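Aldehyde dehydrogenase (Anabaena variabilis, PDB 4H7N) probably catalyses the NAD+-dependent oxidation of aldehydes to carboxylic acids. Local coordinates at residues T54-W59 / D146-L151; Q61-R66 / S90-I95; G100-L105 / A448-F453; N35-A40 / V185-E190. All blocks are in the same frame, centred on the assembly; numbering follows the deposited sequence.

Contact 1. Residues T54-W59 / D146-L151; sequences TTLQQW and DTIPAL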
loop_
_atom_site.group_PDB
_atom_site.type_symbol
_atom_site.label_atom_id
_atom_site.label_comp_id
_atom_site.label_asym_id
_atom_site.label_seq_id
_atom_site.Cartn_x
_atom_site.Cartn_y
_atom_site.Cartn_z
ATOM N N THR A 54 -26.100 -11.142 -0.182
ATOM C CA THR A 54 -27.077 -12.246 -0.249
ATOM C C THR A 54 -26.394 -13.561 -0.646
ATOM O O THR A 54 -26.612 -14.586 -0.046
ATOM C CB THR A 54 -28.211 -11.883 -1.206
ATOM O OG1 THR A 54 -28.879 -10.752 -0.658
ATOM C CG2 THR A 54 -29.234 -13.044 -1.407
ATOM N N THR A 55 -25.544 -13.482 -1.659
ATOM C CA THR A 55 -24.833 -14.615 -2.183
ATOM C C THR A 55 -23.905 -15.237 -1.150
ATOM O O THR A 55 -23.902 -16.432 -0.986
ATOM C CB THR A 55 -24.014 -14.157 -3.409
ATOM O OG1 THR A 55 -24.910 -13.687 -4.407
ATOM C CG2 THR A 55 -23.255 -15.250 -4.002
ATOM N N LEU A 56 -23.128 -14.423 -0.440
ATOM C CA LEU A 56 -22.222 -14.939 0.580
ATOM C C LEU A 56 -23.024 -15.621 1.681
ATOM O O LEU A 56 -22.632 -16.688 2.183
ATOM C CB LEU A 56 -21.339 -13.807 1.169
ATOM C CG LEU A 56 -19.976 -13.602 0.514
ATOM C CD1 LEU A 56 -19.085 -14.820 0.635
ATOM C CD2 LEU A 56 -20.044 -13.300 -0.953
ATOM N N GLN A 57 -24.159 -15.037 2.063
ATOM C CA GLN A 57 -25.004 -15.692 3.066
ATOM C C GLN A 57 -25.576 -17.027 2.554
ATOM O O GLN A 57 -25.757 -17.957 3.345
ATOM C CB GLN A 57 -26.134 -14.753 3.562
ATOM C CG GLN A 57 -25.559 -13.578 4.382
ATOM C CD GLN A 57 -25.041 -13.985 5.774
ATOM O OE1 GLN A 57 -25.610 -14.824 6.448
ATOM N NE2 GLN A 57 -23.977 -13.365 6.209
ATOM N N GLN A 58 -25.912 -17.104 1.267
ATOM C CA GLN A 58 -26.350 -18.384 0.666
ATOM C C GLN A 58 -25.224 -19.413 0.750
ATOM O O GLN A 58 -25.486 -20.579 1.032
ATOM C CB GLN A 58 -26.760 -18.252 -0.818
ATOM C CG GLN A 58 -28.194 -17.899 -1.052
ATOM C CD GLN A 58 -28.482 -17.141 -2.358
ATOM O OE1 GLN A 58 -27.634 -16.997 -3.251
ATOM N NE2 GLN A 58 -29.732 -16.654 -2.467
ATOM N N TRP A 59 -23.989 -18.970 0.480
ATOM C CA TRP A 59 -22.803 -19.835 0.583
ATOM C C TRP A 59 -22.619 -20.285 2.034
ATOM O O TRP A 59 -22.454 -21.492 2.304
ATOM C CB TRP A 59 -21.545 -19.136 0.019
ATOM C CG TRP A 59 -20.351 -20.015 -0.064
ATOM C CD1 TRP A 59 -20.323 -21.310 -0.492
ATOM C CD2 TRP A 59 -19.021 -19.686 0.271
ATOM N NE1 TRP A 59 -19.074 -21.784 -0.463
ATOM C CE2 TRP A 59 -18.245 -20.834 0.033
ATOM C CE3 TRP A 59 -18.397 -18.530 0.750
ATOM C CZ2 TRP A 59 -16.893 -20.875 0.260
ATOM C CZ3 TRP A 59 -17.059 -18.569 0.982
ATOM C CH2 TRP A 59 -16.312 -19.744 0.749
ATOM N N ASP A 146 -8.532 -12.756 3.835
ATOM C CA ASP A 146 -8.503 -11.722 2.820
ATOM C C ASP A 146 -9.615 -11.961 1.772
ATOM O O ASP A 146 -10.218 -11.056 1.257
ATOM C CB ASP A 146 -7.120 -11.685 2.138
ATOM C CG ASP A 146 -5.960 -11.307 3.121
ATOM O OD1 ASP A 146 -6.057 -10.292 3.830
ATOM O OD2 ASP A 146 -4.972 -12.042 3.161
ATOM N N THR A 147 -9.901 -13.216 1.487
ATOM C CA THR A 147 -10.827 -13.579 0.406
ATOM C C THR A 147 -12.195 -12.954 0.597
ATOM O O THR A 147 -12.811 -12.422 -0.350
ATOM C CB THR A 147 -10.918 -15.121 0.310
ATOM O OG1 THR A 147 -9.621 -15.679 0.049
ATOM C CG2 THR A 147 -11.896 -15.604 -0.766
ATOM N N ILE A 148 -12.712 -13.038 1.823
ATOM C CA ILE A 148 -14.092 -12.605 2.083
ATOM C C ILE A 148 -14.263 -11.100 1.847
ATOM O O ILE A 148 -15.153 -10.729 1.146
ATOM C CB ILE A 148 -14.583 -13.009 3.488
ATOM C CG1 ILE A 148 -14.677 -14.532 3.618
ATOM C CG2 ILE A 148 -15.900 -12.289 3.815
ATOM C CD1 ILE A 148 -15.679 -15.194 2.694
ATOM N N PRO A 149 -13.427 -10.231 2.454
ATOM C CA PRO A 149 -13.636 -8.812 2.133
ATOM C C PRO A 149 -13.364 -8.487 0.672
ATOM O O PRO A 149 -14.065 -7.675 0.073
ATOM C CB PRO A 149 -12.657 -8.075 3.084
ATOM C CG PRO A 149 -11.712 -9.118 3.638
ATOM C CD PRO A 149 -12.462 -10.422 3.543
ATOM N N ALA A 150 -12.394 -9.145 0.056
ATOM C CA ALA A 150 -12.175 -8.900 -1.357
ATOM C C ALA A 150 -13.416 -9.253 -2.196
ATOM O O ALA A 150 -13.776 -8.506 -3.107
ATOM C CB ALA A 150 -10.987 -9.683 -1.838
ATOM N N LEU A 151 -14.085 -10.384 -1.885
ATOM C CA LEU A 151 -15.273 -10.734 -2.618
ATOM C C LEU A 151 -16.364 -9.688 -2.439
ATOM O O LEU A 151 -17.017 -9.339 -3.402
ATOM C CB LEU A 151 -15.843 -12.103 -2.204
ATOM C CG LEU A 151 -14.990 -13.276 -2.712
ATOM C CD1 LEU A 151 -15.385 -14.543 -1.972
ATOM C CD2 LEU A 151 -15.180 -13.515 -4.186
#
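The backbone bond from Trp59 N to Thr55 O, 2.9 Å long, belongs to the helical ladder that sets Trp59 three residues after Leu56, so that both present their side chains to Ile148 on helix 147-153. This is a buried helix-helix contact in what is probably the Rossmann-like, NAD-binding part of the aldehyde dehydrogenase fold. Helix 147-153 lies against strand 156-161 of the central sheet, where Thr147 and Leu151 touch Val157. Helix 48-64 packs beside it, and the nearest CA atoms, those of Leu56 and Ile148, are 8.6 Å apart. Long apolar side chains suit that spacing. Leu56 and Ile148 pass alongside in opposite directions, each giving a terminal methyl. Trp59 CG is anti to its backbone nitrogen (chi1 -173°), which carries the six-membered half of the indole to Ile148. The indole NE1 makes a weak hydrogen bond to Leu172 O, so the polar corner of this buried ring also has a partner. One methyl serves both neighbours: Ile148 CD1 lies 4.0 Å from Leu56 CD1 and, near the indole plane at the ring edge, 4.0 Å from Trp59 CZ3.

Contact 2. Residues Q61-R66 / S90-I95; sequences QAILSR and SFLASI
The Phe91 ring meets Ile63 with its edge: Ile63 CD1 lies near the ring plane, 3.9 Å from Phe91 CE2 and 4.2 Å from Phe91 CZ. The two side chains reach for each other from opposite directions, the aromatic from helix 82-106 and the isoleucine from helix 48-64. With chi1 at 171° the Phe91 ring stands opposite its amide nitrogen, which takes CE2 and CZ out to the delta methyl. Leu140 and Met144 of helix 139-144 also touch Phe91, while Ile63 packs on Leu172 and Ala175 of helix 169-176, so this half of the contact is buried. A flat ring and a branched aliphatic chain suit such a place because neither brings a polar group into it.

The other half is nearer the surface and rests on Leu92. Its CD1 stands only 3.5 Å from Leu64 CD2, a tight methyl-to-methyl approach, and its second branch, CD2, is a looser 4.5 Å from Ile63 CG2. Leucine forks at CG, which lets a single residue address two successive residues of the facing helix. Near the end of segment 61-66, Ser65 OG donates a 2.6 Å hydrogen bond back to Ala62 O, tilted 24° from the carbonyl plane. The arrangement is that of an antiparallel helix pair, linked through helix 67-78, within the aldehyde dehydrogenase fold.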
loop_
_atom_site.group_PDB
_atom_site.type_symbol
_atom_site.label_atom_id
_atom_site.label_comp_id
_atom_site.label_asym_id
_atom_site.label_seq_id
_atom_site.Cartn_x
_atom_site.Cartn_y
_atom_site.Cartn_z
ATOM N N GLN A 61 -24.956 -20.563 4.319
ATOM C CA GLN A 61 -25.990 -21.557 4.576
ATOM C C GLN A 61 -25.629 -22.942 4.053
ATOM O O GLN A 61 -25.836 -23.928 4.756
ATOM C CB GLN A 61 -27.367 -21.116 4.037
ATOM C CG GLN A 61 -27.991 -20.005 4.881
ATOM C CD GLN A 61 -27.973 -20.332 6.381
ATOM O OE1 GLN A 61 -28.363 -21.442 6.806
ATOM N NE2 GLN A 61 -27.511 -19.385 7.185
ATOM N N ALA A 62 -25.126 -23.024 2.828
ATOM C CA ALA A 62 -24.725 -24.296 2.251
ATOM C C ALA A 62 -23.587 -24.951 3.033
ATOM O O ALA A 62 -23.589 -26.152 3.214
ATOM C CB ALA A 62 -24.329 -24.146 0.779
ATOM N N ILE A 63 -22.613 -24.167 3.465
ATOM C CA ILE A 63 -21.520 -24.683 4.267
ATOM C C ILE A 63 -22.054 -25.202 5.575
ATOM O O ILE A 63 -21.693 -26.301 6.017
ATOM C CB ILE A 63 -20.470 -23.589 4.563
ATOM C CG1 ILE A 63 -19.796 -23.156 3.292
ATOM C CG2 ILE A 63 -19.442 -24.068 5.575
ATOM C CD1 ILE A 63 -19.155 -21.776 3.401
ATOM N N LEU A 64 -22.918 -24.437 6.212
ATOM C CA LEU A 64 -23.524 -24.897 7.453
ATOM C C LEU A 64 -24.312 -26.185 7.296
ATOM O O LEU A 64 -24.364 -26.984 8.230
ATOM C CB LEU A 64 -24.467 -23.827 7.999
ATOM C CG LEU A 64 -23.792 -22.651 8.700
ATOM C CD1 LEU A 64 -24.779 -21.537 9.011
ATOM C CD2 LEU A 64 -23.104 -23.139 9.968
ATOM N N SER A 65 -24.978 -26.371 6.151
ATOM C CA SER A 65 -25.713 -27.613 5.907
ATOM C C SER A 65 -24.821 -28.853 5.839
ATOM O O SER A 65 -25.322 -29.966 5.911
ATOM C CB SER A 65 -26.514 -27.545 4.605
ATOM O OG SER A 65 -25.688 -27.742 3.444
ATOM N N ARG A 66 -23.526 -28.669 5.652
ATOM C CA ARG A 66 -22.580 -29.771 5.527
ATOM C C ARG A 66 -21.423 -29.556 6.478
ATOM O O ARG A 66 -20.263 -29.868 6.172
ATOM C CB ARG A 66 -22.111 -29.898 4.064
ATOM C CG ARG A 66 -23.224 -30.345 3.076
ATOM C CD ARG A 66 -23.878 -31.665 3.513
ATOM N NE ARG A 66 -25.276 -31.857 3.042
ATOM C CZ ARG A 66 -25.587 -32.147 1.785
ATOM N NH1 ARG A 66 -26.852 -32.338 1.416
ATOM N NH2 ARG A 66 -24.606 -32.259 0.878
ATOM N N SER A 90 -15.077 -19.093 13.728
ATOM C CA SER A 90 -14.420 -17.834 13.398
ATOM C C SER A 90 -14.586 -17.449 11.905
ATOM O O SER A 90 -14.919 -16.294 11.557
ATOM C CB SER A 90 -12.970 -17.912 13.830
ATOM O OG SER A 90 -12.181 -16.940 13.137
ATOM N N PHE A 91 -14.396 -18.404 11.009
ATOM C CA PHE A 91 -14.748 -18.216 9.576
ATOM C C PHE A 91 -16.214 -17.779 9.370
ATOM O O PHE A 91 -16.498 -16.818 8.674
ATOM C CB PHE A 91 -14.494 -19.536 8.803
ATOM C CG PHE A 91 -15.006 -19.545 7.384
ATOM C CD1 PHE A 91 -14.651 -18.576 6.503
ATOM C CD2 PHE A 91 -15.813 -20.542 6.945
ATOM C CE1 PHE A 91 -15.096 -18.604 5.199
ATOM C CE2 PHE A 91 -16.246 -20.599 5.663
ATOM C CZ PHE A 91 -15.873 -19.628 4.778
ATOM N N LEU A 92 -17.138 -18.510 9.959
ATOM C CA LEU A 92 -18.553 -18.170 9.831
ATOM C C LEU A 92 -18.894 -16.762 10.374
ATOM O O LEU A 92 -19.656 -16.023 9.750
ATOM C CB LEU A 92 -19.423 -19.217 10.518
ATOM C CG LEU A 92 -19.323 -20.637 9.934
ATOM C CD1 LEU A 92 -20.078 -21.603 10.835
ATOM C CD2 LEU A 92 -19.821 -20.724 8.507
ATOM N N ALA A 93 -18.319 -16.389 11.503
ATOM C CA ALA A 93 -18.570 -15.045 12.065
ATOM C C ALA A 93 -17.931 -13.983 11.213
ATOM O O ALA A 93 -18.419 -12.856 11.129
ATOM C CB ALA A 93 -18.075 -14.919 13.502
ATOM N N SER A 94 -16.817 -14.322 10.579
ATOM C CA SER A 94 -16.165 -13.349 9.723
ATOM C C SER A 94 -17.013 -13.040 8.448
ATOM O O SER A 94 -17.075 -11.899 7.993
ATOM C CB SER A 94 -14.737 -13.831 9.444
ATOM O OG SER A 94 -14.233 -13.181 8.330
ATOM N N ILE A 95 -17.727 -14.026 7.911
ATOM C CA ILE A 95 -18.578 -13.770 6.794
ATOM C C ILE A 95 -19.663 -12.774 7.223
ATOM O O ILE A 95 -19.955 -11.785 6.512
ATOM C CB ILE A 95 -19.266 -15.075 6.330
ATOM C CG1 ILE A 95 -18.250 -16.055 5.679
ATOM C CG2 ILE A 95 -20.385 -14.756 5.346
ATOM C CD1 ILE A 95 -18.913 -17.374 5.260
#

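Contact 3. Residues G100-L105 / A448-F453; sequences GLAPEL and AGLKRF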
loop_
_atom_site.group_PDB
_atom_site.type_symbol
_atom_site.label_atom_id
_atom_site.label_comp_id
_atom_site.label_asym_id
_atom_site.label_seq_id
_atom_site.Cartn_x
_atom_site.Cartn_y
_atom_site.Cartn_z
ATOM N N GLY A 100 -21.771 -7.184 7.215
ATOM C CA GLY A 100 -22.264 -6.046 7.966
ATOM C C GLY A 100 -21.537 -4.766 7.647
ATOM O O GLY A 100 -22.154 -3.676 7.629
ATOM N N LEU A 101 -20.228 -4.851 7.433
ATOM C CA LEU A 101 -19.443 -3.622 7.289
ATOM C C LEU A 101 -19.452 -3.098 5.884
ATOM O O LEU A 101 -19.326 -1.917 5.679
ATOM C CB LEU A 101 -17.993 -3.816 7.692
ATOM C CG LEU A 101 -17.722 -4.120 9.143
ATOM C CD1 LEU A 101 -16.227 -4.418 9.334
ATOM C CD2 LEU A 101 -18.208 -3.001 10.066
ATOM N N ALA A 102 -19.565 -3.996 4.913
ATOM C CA ALA A 102 -19.317 -3.625 3.521
ATOM C C ALA A 102 -20.189 -2.485 2.943
ATOM O O ALA A 102 -19.626 -1.642 2.234
ATOM C CB ALA A 102 -19.358 -4.828 2.615
ATOM N N PRO A 103 -21.517 -2.455 3.207
ATOM C CA PRO A 103 -22.339 -1.405 2.547
ATOM C C PRO A 103 -21.847 -0.007 2.866
ATOM O O PRO A 103 -21.769 0.848 1.996
ATOM C CB PRO A 103 -23.759 -1.680 3.077
ATOM C CG PRO A 103 -23.731 -3.169 3.324
ATOM C CD PRO A 103 -22.371 -3.413 3.940
ATOM N N GLU A 104 -21.496 0.222 4.116
ATOM C CA GLU A 104 -21.067 1.538 4.531
ATOM C C GLU A 104 -19.728 1.871 3.903
ATOM O O GLU A 104 -19.492 2.996 3.507
ATOM C CB GLU A 104 -20.967 1.587 6.019
ATOM C CG GLU A 104 -20.426 2.869 6.584
ATOM C CD GLU A 104 -19.276 2.579 7.535
ATOM O OE1 GLU A 104 -18.911 1.375 7.677
ATOM O OE2 GLU A 104 -18.740 3.544 8.134
ATOM N N LEU A 105 -18.863 0.880 3.767
ATOM C CA LEU A 105 -17.542 1.116 3.186
ATOM C C LEU A 105 -17.600 1.357 1.693
ATOM O O LEU A 105 -16.679 1.959 1.155
ATOM C CB LEU A 105 -16.575 -0.064 3.502
ATOM C CG LEU A 105 -16.331 -0.246 5.012
ATOM C CD1 LEU A 105 -15.499 -1.482 5.305
ATOM C CD2 LEU A 105 -15.658 0.979 5.639
ATOM N N ALA A 448 -10.009 -0.448 6.535
ATOM C CA ALA A 448 -8.862 -0.528 5.607
ATOM C C ALA A 448 -8.626 -1.929 5.049
ATOM O O ALA A 448 -8.106 -2.086 3.956
ATOM C CB ALA A 448 -7.601 -0.021 6.292
ATOM N N GLY A 449 -9.055 -2.944 5.797
ATOM C CA GLY A 449 -9.014 -4.308 5.389
ATOM C C GLY A 449 -9.918 -4.646 4.196
ATOM O O GLY A 449 -9.686 -5.664 3.508
ATOM N N LEU A 450 -10.945 -3.822 3.949
ATOM C CA LEU A 450 -11.740 -4.001 2.769
ATOM C C LEU A 450 -11.318 -2.990 1.728
ATOM O O LEU A 450 -11.249 -3.293 0.571
ATOM C CB LEU A 450 -13.224 -3.897 3.070
ATOM C CG LEU A 450 -14.012 -4.311 1.848
ATOM C CD1 LEU A 450 -15.071 -5.268 2.257
ATOM C CD2 LEU A 450 -14.575 -3.069 1.205
ATOM N N LYS A 451 -10.995 -1.775 2.157
ATOM C CA LYS A 451 -10.665 -0.739 1.212
ATOM C C LYS A 451 -9.382 -0.941 0.447
ATOM O O LYS A 451 -9.222 -0.463 -0.664
ATOM C CB LYS A 451 -10.701 0.599 1.916
ATOM C CG LYS A 451 -12.126 0.937 2.351
ATOM C CD LYS A 451 -12.231 2.318 2.995
ATOM C CE LYS A 451 -12.607 3.373 1.957
ATOM N NZ LYS A 451 -13.992 3.129 1.458
ATOM N N ARG A 452 -8.468 -1.724 0.971
ATOM C CA ARG A 452 -7.323 -2.061 0.173
ATOM C C ARG A 452 -7.643 -2.693 -1.190
ATOM O O ARG A 452 -6.794 -2.652 -2.104
ATOM C CB ARG A 452 -6.324 -2.856 0.999
ATOM C CG ARG A 452 -6.692 -4.248 1.262
ATOM C CD ARG A 452 -5.854 -4.841 2.433
ATOM N NE ARG A 452 -6.749 -5.830 3.007
ATOM C CZ ARG A 452 -6.499 -7.118 3.253
ATOM N NH1 ARG A 452 -5.324 -7.666 3.021
ATOM N NH2 ARG A 452 -7.458 -7.858 3.793
ATOM N N PHE A 453 -8.826 -3.303 -1.330
ATOM C CA PHE A 453 -9.200 -4.010 -2.566
ATOM C C PHE A 453 -9.935 -3.134 -3.597
ATOM O O PHE A 453 -10.416 -3.649 -4.589
ATOM C CB PHE A 453 -10.082 -5.226 -2.227
ATOM C CG PHE A 453 -9.361 -6.265 -1.418
ATOM C CD1 PHE A 453 -8.189 -6.801 -1.874
ATOM C CD2 PHE A 453 -9.783 -6.577 -0.158
ATOM C CE1 PHE A 453 -7.482 -7.758 -1.126
ATOM C CE2 PHE A 453 -9.068 -7.463 0.626
ATOM C CZ PHE A 453 -7.936 -8.067 0.141
#
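Leu105 has CG anti to its carbonyl carbon (chi1 -62°), whereas in Leu450 chi1 of -171° swings CG round beside the carbonyl carbon, and with these settings the two leucines overlap obliquely between helix 82-106 and the short helix 448-451. In the aldehyde dehydrogenase fold this joins an early helix to the segment leading into the last strand, 454-462, of the sheet that also contains strand 118-134. Leu105 CD1 touches Leu450 CB at 4.0 Å, and Leu450 CD1 reaches Ala102 CB at 4.3 Å. The small methyl of Ala102 leaves room for the backbones to approach, with 7.6 Å between the CA atoms of Ala102 and Leu450. Pro103 follows at once; a proline nitrogen has no hydrogen to give to the previous turn, and the helix is kinked here. Lys451, bent in the last two torsions of its chain, brings NZ to 2.9 Å from Leu105 O near the edge of the contact. Ala448 packs on Lys456 of the second subunit, placing this corner close to the dimer interface.

Behind the apolar layer, Arg452 folds back on its own segment and grips one acceptor side-on. Its NE (3.0 Å) and NH2 (3.1 Å) both donate to Gly449 O, NH2 in the carbonyl plane and NE from above it. NH2 also forms a salt bridge with Asp146, which helps fix the guanidinium. Over one face of that group comes a corner of the tilted Phe453 ring, its CZ 3.5 Å above the guanidinium plane and over its centre.

Contact 4. Residues N35-A40 / V185-E190; sequences NRARRA and VLIFVE
Helix 27-46 packs here on strand 186-188, which ends a beta-alpha-beta unit: strand 156-161, helix 169-176, then the parallel strand 186-188, probably within the Rossmann-like NAD-binding domain. Ala37 and Ala40, one turn apart, turn their methyls to the strand and the residue just before it. Ala37 CB rests 3.9 Å from Ile187 CG1, and Ala40 CB lies 3.7 Å from Val185 CG1. That same valine branch is also 3.7 Å from Ala40 O, so it lies against the backbone of the helix as well as its side chain. Alanine suits both positions because its single carbon lets the chains come close: the CA atoms of Ala37 and Val185 are 5.0 Å apart. Val185 and Ile187, beta-branched, supply broad, stiff surfaces, and both bond through their backbones to Val157 of the adjoining strand. Leu186 between them points the other way and touches Leu176, so the strand is sandwiched between helix 27-46 and helix 169-176. Arg38 points away from the strand and makes a salt bridge with Asp204. With methyl and methylene groups carrying the contact, the fit rests on close shape matching and, probably, on partial exclusion of water, not on directional bonds.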
loop_
_atom_site.group_PDB
_atom_site.type_symbol
_atom_site.label_atom_id
_atom_site.label_comp_id
_atom_site.label_asym_id
_atom_site.label_seq_id
_atom_site.Cartn_x
_atom_site.Cartn_y
_atom_site.Cartn_z
ATOM N N ASN A 35 -8.683 -16.163 -16.404
ATOM C CA ASN A 35 -9.442 -15.475 -17.431
ATOM C C ASN A 35 -10.941 -15.737 -17.352
ATOM O O ASN A 35 -11.736 -14.816 -17.584
ATOM C CB ASN A 35 -8.884 -15.744 -18.834
ATOM C CG ASN A 35 -7.674 -14.850 -19.148
ATOM O OD1 ASN A 35 -7.627 -13.664 -18.779
ATOM N ND2 ASN A 35 -6.693 -15.414 -19.808
ATOM N N ARG A 36 -11.321 -16.948 -16.969
ATOM C CA ARG A 36 -12.714 -17.267 -16.668
ATOM C C ARG A 36 -13.231 -16.463 -15.482
ATOM O O ARG A 36 -14.349 -15.946 -15.503
ATOM C CB ARG A 36 -12.871 -18.791 -16.411
ATOM N N ALA A 37 -12.434 -16.322 -14.421
ATOM C CA ALA A 37 -12.899 -15.539 -13.281
ATOM C C ALA A 37 -13.076 -14.055 -13.681
ATOM O O ALA A 37 -14.034 -13.393 -13.291
ATOM C CB ALA A 37 -11.948 -15.678 -12.099
ATOM N N ARG A 38 -12.173 -13.552 -14.509
ATOM C CA ARG A 38 -12.240 -12.158 -14.990
ATOM C C ARG A 38 -13.499 -11.839 -15.765
ATOM O O ARG A 38 -14.072 -10.739 -15.615
ATOM C CB ARG A 38 -11.032 -11.831 -15.866
ATOM C CG ARG A 38 -9.785 -11.536 -15.049
ATOM C CD ARG A 38 -8.624 -11.224 -15.983
ATOM N NE ARG A 38 -7.375 -11.091 -15.255
ATOM C CZ ARG A 38 -7.051 -10.051 -14.488
ATOM N NH1 ARG A 38 -7.859 -8.992 -14.374
ATOM N NH2 ARG A 38 -5.877 -10.054 -13.856
ATOM N N ARG A 39 -13.911 -12.797 -16.595
ATOM C CA ARG A 39 -15.140 -12.677 -17.372
ATOM C C ARG A 39 -16.363 -12.639 -16.468
ATOM O O ARG A 39 -17.299 -11.915 -16.733
ATOM C CB ARG A 39 -15.242 -13.808 -18.401
ATOM C CG ARG A 39 -14.452 -13.489 -19.669
ATOM C CD ARG A 39 -14.779 -14.401 -20.853
ATOM N NE ARG A 39 -13.682 -15.342 -21.071
ATOM C CZ ARG A 39 -13.598 -16.577 -20.571
ATOM N NH1 ARG A 39 -14.583 -17.121 -19.840
ATOM N NH2 ARG A 39 -12.512 -17.288 -20.832
ATOM N N ALA A 40 -16.352 -13.417 -15.398
ATOM C CA ALA A 40 -17.487 -13.450 -14.489
ATOM C C ALA A 40 -17.513 -12.262 -13.514
ATOM O O ALA A 40 -18.558 -11.970 -12.912
ATOM C CB ALA A 40 -17.477 -14.758 -13.704
ATOM N N VAL A 185 -16.582 -16.747 -9.615
ATOM C CA VAL A 185 -15.669 -15.698 -9.140
ATOM C C VAL A 185 -14.815 -16.020 -7.931
ATOM O O VAL A 185 -13.912 -15.232 -7.608
ATOM C CB VAL A 185 -16.359 -14.324 -8.886
ATOM C CG1 VAL A 185 -16.936 -13.784 -10.186
ATOM C CG2 VAL A 185 -17.391 -14.389 -7.783
ATOM N N LEU A 186 -15.110 -17.125 -7.243
ATOM C CA LEU A 186 -14.267 -17.643 -6.200
ATOM C C LEU A 186 -13.743 -18.943 -6.748
ATOM O O LEU A 186 -14.518 -19.897 -6.966
ATOM C CB LEU A 186 -15.071 -17.912 -4.947
ATOM C CG LEU A 186 -14.309 -18.621 -3.856
ATOM C CD1 LEU A 186 -13.010 -17.938 -3.499
ATOM C CD2 LEU A 186 -15.178 -18.731 -2.615
ATOM N N ILE A 187 -12.455 -18.955 -7.049
ATOM C CA ILE A 187 -11.816 -20.070 -7.689
ATOM C C ILE A 187 -10.760 -20.632 -6.744
ATOM O O ILE A 187 -9.872 -19.885 -6.282
ATOM C CB ILE A 187 -11.082 -19.587 -8.963
ATOM C CG1 ILE A 187 -12.032 -18.857 -9.899
ATOM C CG2 ILE A 187 -10.487 -20.766 -9.697
ATOM C CD1 ILE A 187 -13.248 -19.651 -10.314
ATOM N N PHE A 188 -10.830 -21.920 -6.445
ATOM C CA PHE A 188 -9.804 -22.571 -5.626
ATOM C C PHE A 188 -8.836 -23.341 -6.544
ATOM O O PHE A 188 -9.300 -24.060 -7.425
ATOM C CB PHE A 188 -10.424 -23.593 -4.702
ATOM C CG PHE A 188 -11.204 -22.980 -3.603
ATOM C CD1 PHE A 188 -10.565 -22.501 -2.492
ATOM C CD2 PHE A 188 -12.567 -22.863 -3.695
ATOM C CE1 PHE A 188 -11.276 -21.934 -1.466
ATOM C CE2 PHE A 188 -13.304 -22.289 -2.662
ATOM C CZ PHE A 188 -12.641 -21.824 -1.560
ATOM N N VAL A 189 -7.542 -23.153 -6.359
ATOM C CA VAL A 189 -6.537 -23.889 -7.112
ATOM C C VAL A 189 -5.594 -24.555 -6.129
ATOM O O VAL A 189 -5.356 -24.064 -5.046
ATOM C CB VAL A 189 -5.766 -23.027 -8.120
ATOM C CG1 VAL A 189 -6.724 -22.420 -9.150
ATOM C CG2 VAL A 189 -5.031 -21.916 -7.451
ATOM N N GLU A 190 -5.062 -25.687 -6.521
ATOM C CA GLU A 190 -4.195 -26.498 -5.654
ATOM C C GLU A 190 -2.771 -26.412 -6.144
ATOM O O GLU A 190 -2.530 -26.309 -7.364
ATOM C CB GLU A 190 -4.625 -27.960 -5.749
ATOM C CG GLU A 190 -5.917 -28.263 -5.024
ATOM C CD GLU A 190 -6.546 -29.602 -5.456
ATOM O OE1 GLU A 190 -6.069 -30.244 -6.471
ATOM O OE2 GLU A 190 -7.521 -30.011 -4.753
#

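Overall arrangement
Contact 1 is the hub. Its centre lies 10 Å from that of contact 2, 12 Å from contact 3 and 14 Å from contact 4, and it touches all three, whereas the others are 20 to 22 Å apart and do not touch one another. Contacts 1 and 2 share helix 48-64; contacts 2 and 3 share helix 82-106. Phe91 meets Trp59, Asp146 forms a salt bridge with Arg452, and Leu186 packs on Trp59 and Thr147. Along the chain, contact 2 closes first, within the spans of contacts 1 and 4, while contact 3 crosses both and closes near the C-terminal end. Early helices are thereby tied to the central sheet and to the chain's late segment.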